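Local coordinates for protein saframycin Mx1 synthetase B (Legionella pneumophila subsp. pneumophila, PDB 3KXW) that belongs to the AMP-binding enzymes of the ANL clan and holds 5'-O-[(S)-(dodecanoyloxy)(hydroxy)phosphoryl]adenosine in its ligand pocket, at residues Tyr345-Ala351 with Ser370-Ser375; Arg439-Leu443 with Thr454-Lys458; Tyr271-Val275 with His308-Phe313. All coordinates share one frame; numbering follows the deposited sequence.

Contact 1 of 3, residues Tyr345-Ala351 with Ser370-Ser375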
# COMPACT_ATOMS: atom_id res chain seq x y z
N TYR A 345 -4.31 -17.20 13.23
CA TYR A 345 -5.37 -16.20 13.12
C TYR A 345 -6.76 -16.87 13.18
O TYR A 345 -6.92 -18.03 12.79
CB TYR A 345 -5.22 -15.37 11.84
CG TYR A 345 -5.34 -16.17 10.56
CD1 TYR A 345 -6.58 -16.50 10.04
CD2 TYR A 345 -4.21 -16.59 9.87
CE1 TYR A 345 -6.69 -17.25 8.87
CE2 TYR A 345 -4.31 -17.32 8.70
CZ TYR A 345 -5.54 -17.66 8.21
OH TYR A 345 -5.64 -18.40 7.06
N LYS A 346 -7.74 -16.13 13.66
CA LYS A 346 -9.09 -16.65 13.78
C LYS A 346 -9.96 -16.39 12.56
O LYS A 346 -9.73 -15.43 11.82
CB LYS A 346 -9.76 -16.08 15.04
CG LYS A 346 -8.97 -16.40 16.33
CD LYS A 346 -9.70 -15.85 17.54
CE LYS A 346 -8.94 -16.14 18.84
NZ LYS A 346 -7.66 -15.36 18.91
N THR A 347 -10.94 -17.25 12.34
CA THR A 347 -11.93 -17.04 11.30
C THR A 347 -13.34 -17.22 11.87
O THR A 347 -13.52 -17.84 12.92
CB THR A 347 -11.73 -17.96 10.06
OG1 THR A 347 -12.01 -19.33 10.39
CG2 THR A 347 -10.30 -17.85 9.52
N LEU A 348 -14.33 -16.65 11.19
CA LEU A 348 -15.73 -16.91 11.52
C LEU A 348 -16.49 -17.34 10.29
O LEU A 348 -16.16 -16.93 9.17
CB LEU A 348 -16.39 -15.67 12.11
CG LEU A 348 -15.95 -15.29 13.51
CD1 LEU A 348 -16.49 -13.89 13.82
CD2 LEU A 348 -16.44 -16.34 14.51
N THR A 349 -17.52 -18.16 10.48
CA THR A 349 -18.31 -18.62 9.36
C THR A 349 -19.66 -17.96 9.42
O THR A 349 -20.41 -18.14 10.39
CB THR A 349 -18.49 -20.14 9.39
OG1 THR A 349 -17.21 -20.78 9.42
CG2 THR A 349 -19.26 -20.60 8.16
N LEU A 350 -19.98 -17.16 8.41
CA LEU A 350 -21.26 -16.49 8.36
C LEU A 350 -22.21 -17.24 7.44
O LEU A 350 -21.78 -17.88 6.46
CB LEU A 350 -21.13 -15.05 7.88
CG LEU A 350 -20.07 -14.10 8.44
CD1 LEU A 350 -20.58 -12.67 8.46
CD2 LEU A 350 -19.56 -14.52 9.81
N ALA A 351 -23.50 -17.14 7.75
CA ALA A 351 -24.55 -17.71 6.91
C ALA A 351 -24.73 -16.94 5.61
O ALA A 351 -24.45 -15.75 5.53
CB ALA A 351 -25.88 -17.72 7.69
N SER A 370 -22.44 -20.91 3.16
CA SER A 370 -21.69 -20.22 4.22
C SER A 370 -20.37 -19.69 3.67
O SER A 370 -19.87 -20.18 2.66
CB SER A 370 -21.43 -21.17 5.38
OG SER A 370 -20.50 -22.18 5.01
N TYR A 371 -19.79 -18.69 4.35
CA TYR A 371 -18.51 -18.15 3.94
C TYR A 371 -17.71 -17.74 5.17
O TYR A 371 -18.27 -17.53 6.23
CB TYR A 371 -18.67 -16.96 2.98
CG TYR A 371 -19.44 -15.77 3.50
CD1 TYR A 371 -18.79 -14.60 3.89
CD2 TYR A 371 -20.83 -15.80 3.58
CE1 TYR A 371 -19.51 -13.50 4.34
CE2 TYR A 371 -21.55 -14.71 4.03
CZ TYR A 371 -20.89 -13.56 4.42
OH TYR A 371 -21.61 -12.48 4.86
N LYS A 372 -16.39 -17.64 5.01
CA LYS A 372 -15.53 -17.38 6.15
C LYS A 372 -14.99 -15.96 6.08
O LYS A 372 -14.61 -15.48 5.01
CB LYS A 372 -14.36 -18.36 6.17
CG LYS A 372 -14.72 -19.83 6.44
CD LYS A 372 -13.57 -20.52 7.17
CE LYS A 372 -13.48 -21.99 6.81
NZ LYS A 372 -12.27 -22.61 7.43
N LEU A 373 -14.95 -15.29 7.23
CA LEU A 373 -14.28 -14.01 7.35
C LEU A 373 -13.07 -14.22 8.22
O LEU A 373 -13.11 -15.02 9.17
CB LEU A 373 -15.19 -12.96 7.97
CG LEU A 373 -16.42 -12.51 7.19
CD1 LEU A 373 -17.15 -11.43 7.96
CD2 LEU A 373 -16.05 -12.03 5.79
N VAL A 374 -11.99 -13.51 7.90
CA VAL A 374 -10.75 -13.61 8.64
C VAL A 374 -10.68 -12.48 9.64
O VAL A 374 -11.02 -11.35 9.32
CB VAL A 374 -9.52 -13.50 7.72
CG1 VAL A 374 -8.24 -13.51 8.54
CG2 VAL A 374 -9.51 -14.65 6.69
N SER A 375 -10.24 -12.78 10.85
CA SER A 375 -10.01 -11.74 11.84
C SER A 375 -8.84 -10.84 11.44
O SER A 375 -7.79 -11.34 11.07
CB SER A 375 -9.69 -12.34 13.19
OG SER A 375 -9.33 -11.33 14.11
O HOH W 1 -10.45 -21.48 9.68
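The carbonyl oxygen of Leu348 is gripped by two groups: Leu373 N donates to Leu348 O at 2.8 Å, and the CA of Lys372 lies 3.1 Å from that same Leu348 O as a CA-H...O contact. Leu348 N returns the bond to Leu373 O, making an antiparallel hydrogen-bonded pair. Two residues along, Leu350 and Tyr371 exchange the same pair of backbone hydrogen bonds. Ser375 N, bound to Lys346 O, extends the ladder at the other end. Thr347 with Val374 and Thr349 with Lys372 are the non-hydrogen-bonded pairs between, so the two strands form a twisted beta ribbon.

On the face carrying Leu350, Tyr371 and Leu373, contact is apolar. Tyr371 has its ring carbon CG tucked between its own backbone N and carbonyl carbon (chi1 60°), and this leans the ring over Leu350. Leu350 CB then sits above the ring face as a CH-pi contact, 4.1 Å from the centroid of the Tyr371 ring and displaced toward the rim. Leu350 CD1 reaches Leu373 CD1 at 3.7 Å, the two leucines meeting at about a right angle.

The other face is more polar. Lys372 runs back past Thr349 and Thr347, its CD 3.8 Å from Thr347 OG1, and a water joins the two ends, lying 2.7 Å from Thr347 OG1 and accepting from Lys372 NZ. Thr349 CG2 rests on Ser370 CB, while Thr349 OG1 is hydrogen-bonded to Asp365 OD2. At the far end Val374 CG1 touches Tyr345 CD1 at 3.7 Å.

Tyr345 and Val374 both press on Met306 of helix 303-313 and Pro325 of strand 323-328, whereas Lys346 reaches Glu450 in a salt bridge, and Leu348 and Leu373 lie against Tyr452 and Thr454, respectively, of strand 450-456.

Contact 2 of 3, residues Arg439-Leu443 with Thr454-Lys458. With 1ZZ (5'-O-[(S)-(dodecanoyloxy)(hydroxy)phosphoryl]adenosine), chain B.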
# COMPACT_ATOMS: atom_id res chain seq x y z
N ARG A 439 -13.53 8.54 11.44
CA ARG A 439 -14.50 7.72 10.73
C ARG A 439 -13.85 7.08 9.49
O ARG A 439 -13.50 7.78 8.55
CB ARG A 439 -15.72 8.58 10.34
CG ARG A 439 -16.51 9.13 11.56
CD ARG A 439 -17.86 9.76 11.17
NE ARG A 439 -18.83 8.79 10.64
CZ ARG A 439 -20.11 9.07 10.38
NH1 ARG A 439 -20.59 10.30 10.59
NH2 ARG A 439 -20.92 8.14 9.91
N THR A 440 -13.68 5.76 9.48
CA THR A 440 -12.86 5.14 8.44
C THR A 440 -13.56 4.94 7.10
O THR A 440 -12.90 4.74 6.08
CB THR A 440 -12.32 3.79 8.91
OG1 THR A 440 -13.42 2.88 9.12
CG2 THR A 440 -11.57 3.97 10.23
N GLY A 441 -14.88 4.92 7.12
CA GLY A 441 -15.62 4.52 5.93
C GLY A 441 -15.71 3.02 5.77
O GLY A 441 -16.36 2.53 4.84
N ASP A 442 -15.08 2.28 6.67
CA ASP A 442 -15.07 0.82 6.66
C ASP A 442 -16.17 0.24 7.55
O ASP A 442 -16.46 0.78 8.61
CB ASP A 442 -13.72 0.30 7.14
CG ASP A 442 -12.60 0.67 6.21
OD1 ASP A 442 -12.79 0.53 4.98
OD2 ASP A 442 -11.53 1.09 6.69
N LEU A 443 -16.78 -0.87 7.12
CA LEU A 443 -17.78 -1.55 7.94
C LEU A 443 -17.16 -2.83 8.52
O LEU A 443 -16.36 -3.48 7.86
CB LEU A 443 -19.00 -1.95 7.13
CG LEU A 443 -19.89 -0.83 6.59
CD1 LEU A 443 -21.01 -1.39 5.73
CD2 LEU A 443 -20.46 -0.01 7.73
N THR A 454 -15.93 -6.13 7.12
CA THR A 454 -16.92 -6.72 6.22
C THR A 454 -17.04 -6.02 4.86
O THR A 454 -17.57 -6.60 3.91
CB THR A 454 -18.33 -6.80 6.88
OG1 THR A 454 -18.74 -5.50 7.34
CG2 THR A 454 -18.33 -7.75 8.07
N GLY A 455 -16.61 -4.77 4.77
CA GLY A 455 -16.77 -4.02 3.53
C GLY A 455 -16.61 -2.53 3.73
O GLY A 455 -16.08 -2.10 4.75
N ARG A 456 -17.08 -1.76 2.75
CA ARG A 456 -17.05 -0.30 2.79
C ARG A 456 -18.49 0.18 2.88
O ARG A 456 -19.39 -0.48 2.38
CB ARG A 456 -16.44 0.27 1.51
CG ARG A 456 -14.97 -0.04 1.26
CD ARG A 456 -14.04 0.87 2.03
NE ARG A 456 -14.24 2.30 1.75
CZ ARG A 456 -13.76 3.29 2.51
NH1 ARG A 456 -13.07 3.00 3.61
NH2 ARG A 456 -13.99 4.55 2.20
N ILE A 457 -18.71 1.32 3.53
CA ILE A 457 -20.04 1.91 3.55
C ILE A 457 -20.54 2.13 2.12
O ILE A 457 -21.68 1.77 1.76
CB ILE A 457 -20.05 3.26 4.29
CG1 ILE A 457 -19.85 3.04 5.80
CG2 ILE A 457 -21.35 4.01 4.02
CD1 ILE A 457 -19.81 4.35 6.61
N LYS A 458 -19.68 2.71 1.30
CA LYS A 458 -20.02 3.01 -0.08
C LYS A 458 -19.72 1.85 -1.02
O LYS A 458 -18.66 1.24 -0.96
CB LYS A 458 -19.26 4.25 -0.55
CG LYS A 458 -19.75 5.54 0.07
CD LYS A 458 -19.74 6.63 -0.98
CE LYS A 458 -19.43 7.99 -0.40
NZ LYS A 458 -18.87 8.83 -1.49
P 1ZZ B . -4.70 3.04 2.90
C1 1ZZ B . 6.31 -3.97 9.50
N1 1ZZ B . -8.10 -2.22 4.36
O1 1ZZ B . -3.96 -0.07 3.55
C2 1ZZ B . 5.00 -4.00 8.71
N2 1ZZ B . -6.71 -3.28 5.76
O2 1ZZ B . -3.59 2.23 3.83
C3 1ZZ B . 3.81 -3.50 9.53
N3 1ZZ B . -9.97 -4.05 4.27
O3 1ZZ B . -4.97 4.33 3.49
C4 1ZZ B . 2.63 -3.12 8.62
N4 1ZZ B . -9.40 -5.96 5.62
O4 1ZZ B . -4.07 3.20 1.42
C5 1ZZ B . 1.30 -3.04 9.38
N5 1ZZ B . -7.48 -6.14 6.94
O5 1ZZ B . -6.11 2.16 2.73
C6 1ZZ B . 0.18 -2.78 8.35
O6 1ZZ B . -7.65 -0.22 2.95
C7 1ZZ B . -1.32 -2.80 8.73
O7 1ZZ B . -10.50 -0.09 3.52
C8 1ZZ B . -2.38 -2.67 7.62
O8 1ZZ B . -9.65 1.80 4.87
C9 1ZZ B . -2.58 -1.19 7.28
C10 1ZZ B . -3.01 -0.92 5.82
C11 1ZZ B . -2.90 0.60 5.54
C12 1ZZ B . -3.91 0.99 4.45
C13 1ZZ B . -6.80 1.68 3.87
C14 1ZZ B . -7.92 0.95 3.46
C15 1ZZ B . -8.95 0.69 4.62
C16 1ZZ B . -9.67 -0.34 4.22
C17 1ZZ B . -8.63 -1.16 3.62
C18 1ZZ B . -6.84 -2.20 5.08
C19 1ZZ B . -7.91 -4.12 5.46
C20 1ZZ B . -8.73 -3.47 4.68
C21 1ZZ B . -10.29 -5.26 4.68
C22 1ZZ B . -8.33 -5.47 5.99
O HOH W 2 -11.99 6.32 3.75
O HOH W 3 -17.13 3.89 2.28
O HOH W 4 -13.37 -2.11 4.22
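Arg456 and Asp442 meet through a salt bridge, and around it the contact is tight. Arg456 NH1 gives a hydrogen to Asp442 OD1 at 2.8 Å; the oxygen lies in the guanidinium plane, yet the nitrogen comes to it from above the carboxylate, the two planes standing 75° apart. The arginine chain folds back, bent at chi2 (-81°) and chi3, which brings NH1 within 3.0 Å of Thr440 O for a second bond. The Gly441 carbonyl lies over one guanidinium face.

Asp442 OD1 also accepts from 1ZZ O7 and from a water, while Asp442 OD2 takes 1ZZ O8 at 2.7 Å and is bound by Tyr327 OH as well. Each carboxylate oxygen thus accepts from a different ribose hydroxyl, the way an aspartate commonly grips the nucleotide sugar in the AMP-binding enzymes. Arg456 itself lines the pocket beside the ribose, NH1 lying 3.8 Å from 1ZZ O8, and its bond to OD1 also fixes the carboxylate.

The backbone turns here. Thr440 OG1, also hydrogen-bonded to Ile402 O of strand 400-405, accepts from Asp442 N in an ST turn where the chain rounds its corner at Gly441, whose backbone angles (phi 81°) suit glycine. In the hairpin of strands 442-447 and 450-456, Thr454 and Gly455 both face Leu443, a classic beta bulge: Leu443 N bonds to Gly455 O, and Thr454 N reaches Leu443 O at 2.8 Å.

Toward solvent the grip relaxes. Ile457 is exposed, yet its N makes a nearly straight bond to Gly441 O and its CG1 packs on Leu443 CD2 at 3.7 Å. Lys458 makes no contact across the segments, and a water links its N to Gly441 O at the Ile457-Lys458 turn; another, at the outer end of the guanidinium, bridges Thr440 O and Arg456 NH2.

Contact 3 of 3, residues Tyr271-Val275 with His308-Phe313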
# COMPACT_ATOMS: atom_id res chain seq x y z
N TYR A 271 0.02 -12.94 -2.24
CA TYR A 271 0.17 -14.35 -1.90
C TYR A 271 -0.42 -15.22 -3.03
O TYR A 271 0.18 -16.22 -3.45
CB TYR A 271 -0.40 -14.65 -0.50
CG TYR A 271 0.34 -13.90 0.62
CD1 TYR A 271 1.60 -14.30 1.02
CD2 TYR A 271 -0.23 -12.79 1.24
CE1 TYR A 271 2.30 -13.62 2.03
CE2 TYR A 271 0.45 -12.10 2.24
CZ TYR A 271 1.71 -12.51 2.62
OH TYR A 271 2.39 -11.84 3.60
N ASP A 272 -1.57 -14.82 -3.56
CA ASP A 272 -2.17 -15.52 -4.69
C ASP A 272 -1.28 -15.42 -5.90
O ASP A 272 -1.18 -16.36 -6.68
CB ASP A 272 -3.52 -14.92 -5.04
CG ASP A 272 -4.61 -15.32 -4.07
OD1 ASP A 272 -4.72 -16.52 -3.76
OD2 ASP A 272 -5.33 -14.43 -3.62
N TYR A 273 -0.65 -14.27 -6.06
CA TYR A 273 0.20 -14.02 -7.22
C TYR A 273 1.41 -14.96 -7.20
O TYR A 273 1.80 -15.49 -8.25
CB TYR A 273 0.63 -12.56 -7.23
CG TYR A 273 1.28 -12.09 -8.51
CD1 TYR A 273 0.54 -11.85 -9.66
CD2 TYR A 273 2.63 -11.86 -8.55
CE1 TYR A 273 1.17 -11.41 -10.85
CE2 TYR A 273 3.24 -11.42 -9.68
CZ TYR A 273 2.54 -11.20 -10.82
OH TYR A 273 3.27 -10.75 -11.92
N CYS A 274 2.00 -15.14 -6.02
CA CYS A 274 3.07 -16.15 -5.84
C CYS A 274 2.62 -17.56 -6.18
O CYS A 274 3.31 -18.27 -6.91
CB CYS A 274 3.58 -16.15 -4.41
SG CYS A 274 4.59 -14.71 -3.98
N VAL A 275 1.46 -17.96 -5.67
CA VAL A 275 0.94 -19.28 -5.96
C VAL A 275 0.74 -19.47 -7.46
O VAL A 275 1.09 -20.51 -8.02
CB VAL A 275 -0.39 -19.53 -5.21
CG1 VAL A 275 -1.13 -20.77 -5.76
CG2 VAL A 275 -0.14 -19.67 -3.72
N HIS A 308 -4.04 -21.58 0.22
CA HIS A 308 -3.34 -21.88 -1.04
C HIS A 308 -1.86 -21.63 -0.91
O HIS A 308 -1.06 -22.43 -1.37
CB HIS A 308 -3.84 -21.01 -2.19
CG HIS A 308 -5.15 -21.43 -2.76
ND1 HIS A 308 -5.71 -20.81 -3.86
CD2 HIS A 308 -6.03 -22.39 -2.39
CE1 HIS A 308 -6.87 -21.37 -4.14
NE2 HIS A 308 -7.09 -22.33 -3.26
N PHE A 309 -1.49 -20.51 -0.30
CA PHE A 309 -0.09 -20.16 -0.16
C PHE A 309 0.62 -21.13 0.79
O PHE A 309 1.75 -21.55 0.54
CB PHE A 309 0.06 -18.73 0.37
CG PHE A 309 1.47 -18.24 0.36
CD1 PHE A 309 1.98 -17.63 -0.78
CD2 PHE A 309 2.29 -18.41 1.46
CE1 PHE A 309 3.31 -17.17 -0.82
CE2 PHE A 309 3.62 -17.97 1.43
CZ PHE A 309 4.12 -17.34 0.29
N TYR A 310 -0.07 -21.49 1.86
CA TYR A 310 0.51 -22.39 2.84
C TYR A 310 0.79 -23.75 2.20
O TYR A 310 1.88 -24.28 2.35
CB TYR A 310 -0.40 -22.56 4.05
CG TYR A 310 0.00 -23.75 4.89
CD1 TYR A 310 1.23 -23.76 5.56
CD2 TYR A 310 -0.81 -24.85 5.00
CE1 TYR A 310 1.62 -24.86 6.33
CE2 TYR A 310 -0.43 -25.95 5.77
CZ TYR A 310 0.77 -25.94 6.43
OH TYR A 310 1.12 -27.05 7.17
N GLN A 311 -0.19 -24.28 1.47
CA GLN A 311 -0.02 -25.57 0.80
C GLN A 311 1.11 -25.52 -0.25
O GLN A 311 1.86 -26.47 -0.42
CB GLN A 311 -1.33 -26.06 0.17
CG GLN A 311 -2.45 -26.41 1.16
CD GLN A 311 -2.05 -27.53 2.10
OE1 GLN A 311 -1.20 -28.35 1.76
NE2 GLN A 311 -2.64 -27.55 3.28
N ALA A 312 1.22 -24.39 -0.95
CA ALA A 312 2.24 -24.22 -1.98
C ALA A 312 3.68 -24.13 -1.43
O ALA A 312 4.63 -24.47 -2.14
CB ALA A 312 1.91 -23.00 -2.87
N PHE A 313 3.84 -23.66 -0.19
CA PHE A 313 5.20 -23.41 0.31
C PHE A 313 5.61 -24.14 1.59
O PHE A 313 6.74 -24.00 2.04
CB PHE A 313 5.47 -21.89 0.36
CG PHE A 313 5.42 -21.26 -1.00
CD1 PHE A 313 6.48 -21.40 -1.87
CD2 PHE A 313 4.27 -20.62 -1.44
CE1 PHE A 313 6.45 -20.86 -3.13
CE2 PHE A 313 4.22 -20.08 -2.74
CZ PHE A 313 5.30 -20.21 -3.57
O HOH W 5 -4.05 -18.85 -4.78
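Tyr271 drives the edge of its ring into the face of Phe309, a T-shaped pair with centroids 5.1 Å apart and planes at 80°. The atom that leads is Tyr271 CD1, which stands over the centre of the phenylalanine ring and approaches Phe309 CD1 to 3.8 Å. Phe313 supplies the opposite cover from its own helix, its CD2 lying over the centre of the other face. Phe309 is thus clamped on both faces, and Cys274 CB stops it at the rim, in the ring plane and 3.7 Å from Phe309 CE1. The ring gets there because CG of Phe309 is anti to the backbone N (chi1 -172°), which swings the ring across toward Tyr271 and Cys274.

Val275 fills the next place on the helix. Its CG2 branch does the touching, set 3.6 Å from Phe309 CA and resting on the methyl of Ala312, 4.0 Å from Ala312 CB. Beyond it the polar pair Asp272 and His308 does not meet directly; one water lies between, donating to Asp272 OD1 at 2.6 Å and 2.7 Å from His308 ND1, within the plane of the imidazole. The other aspartate oxygen, OD2, is held by Thr305.

The axes of the two short helical segments cross at 39° and approach to 9.3 Å. Tyr271 OH is bonded to Phe295 O, and the ring rests on Ala294 and Asn296 of strand 293-296. These are adjacent helices of successive beta-alpha-beta crossovers, packed against the parallel strands 263-266, 293-296 and 323-328 of a mixed sheet.

How the contacts relate
From the N terminus, contact 3 comes first: 271-275 meets 308-313 after a loop that includes strand 293-296. Contact 1 follows, joining 345-351 to 370-375 across 18 residues without helix or strand, and contact 2 closes last, bringing 439-443 to 454-458 round a short hairpin. The three loops lie in series; none nests in or crosses another. Contacts 1 and 2 nevertheless touch in space, Leu373 CD1 lying 3.9 Å from Thr454 CG2, so the two-strand ribbon packs on the hairpin. Helix 303-313, part of contact 3, also borders contact 1, tying ribbon, hairpin and the helix-covered sheet together, although contacts 2 and 3 stay about 16 Å apart at their nearest atoms.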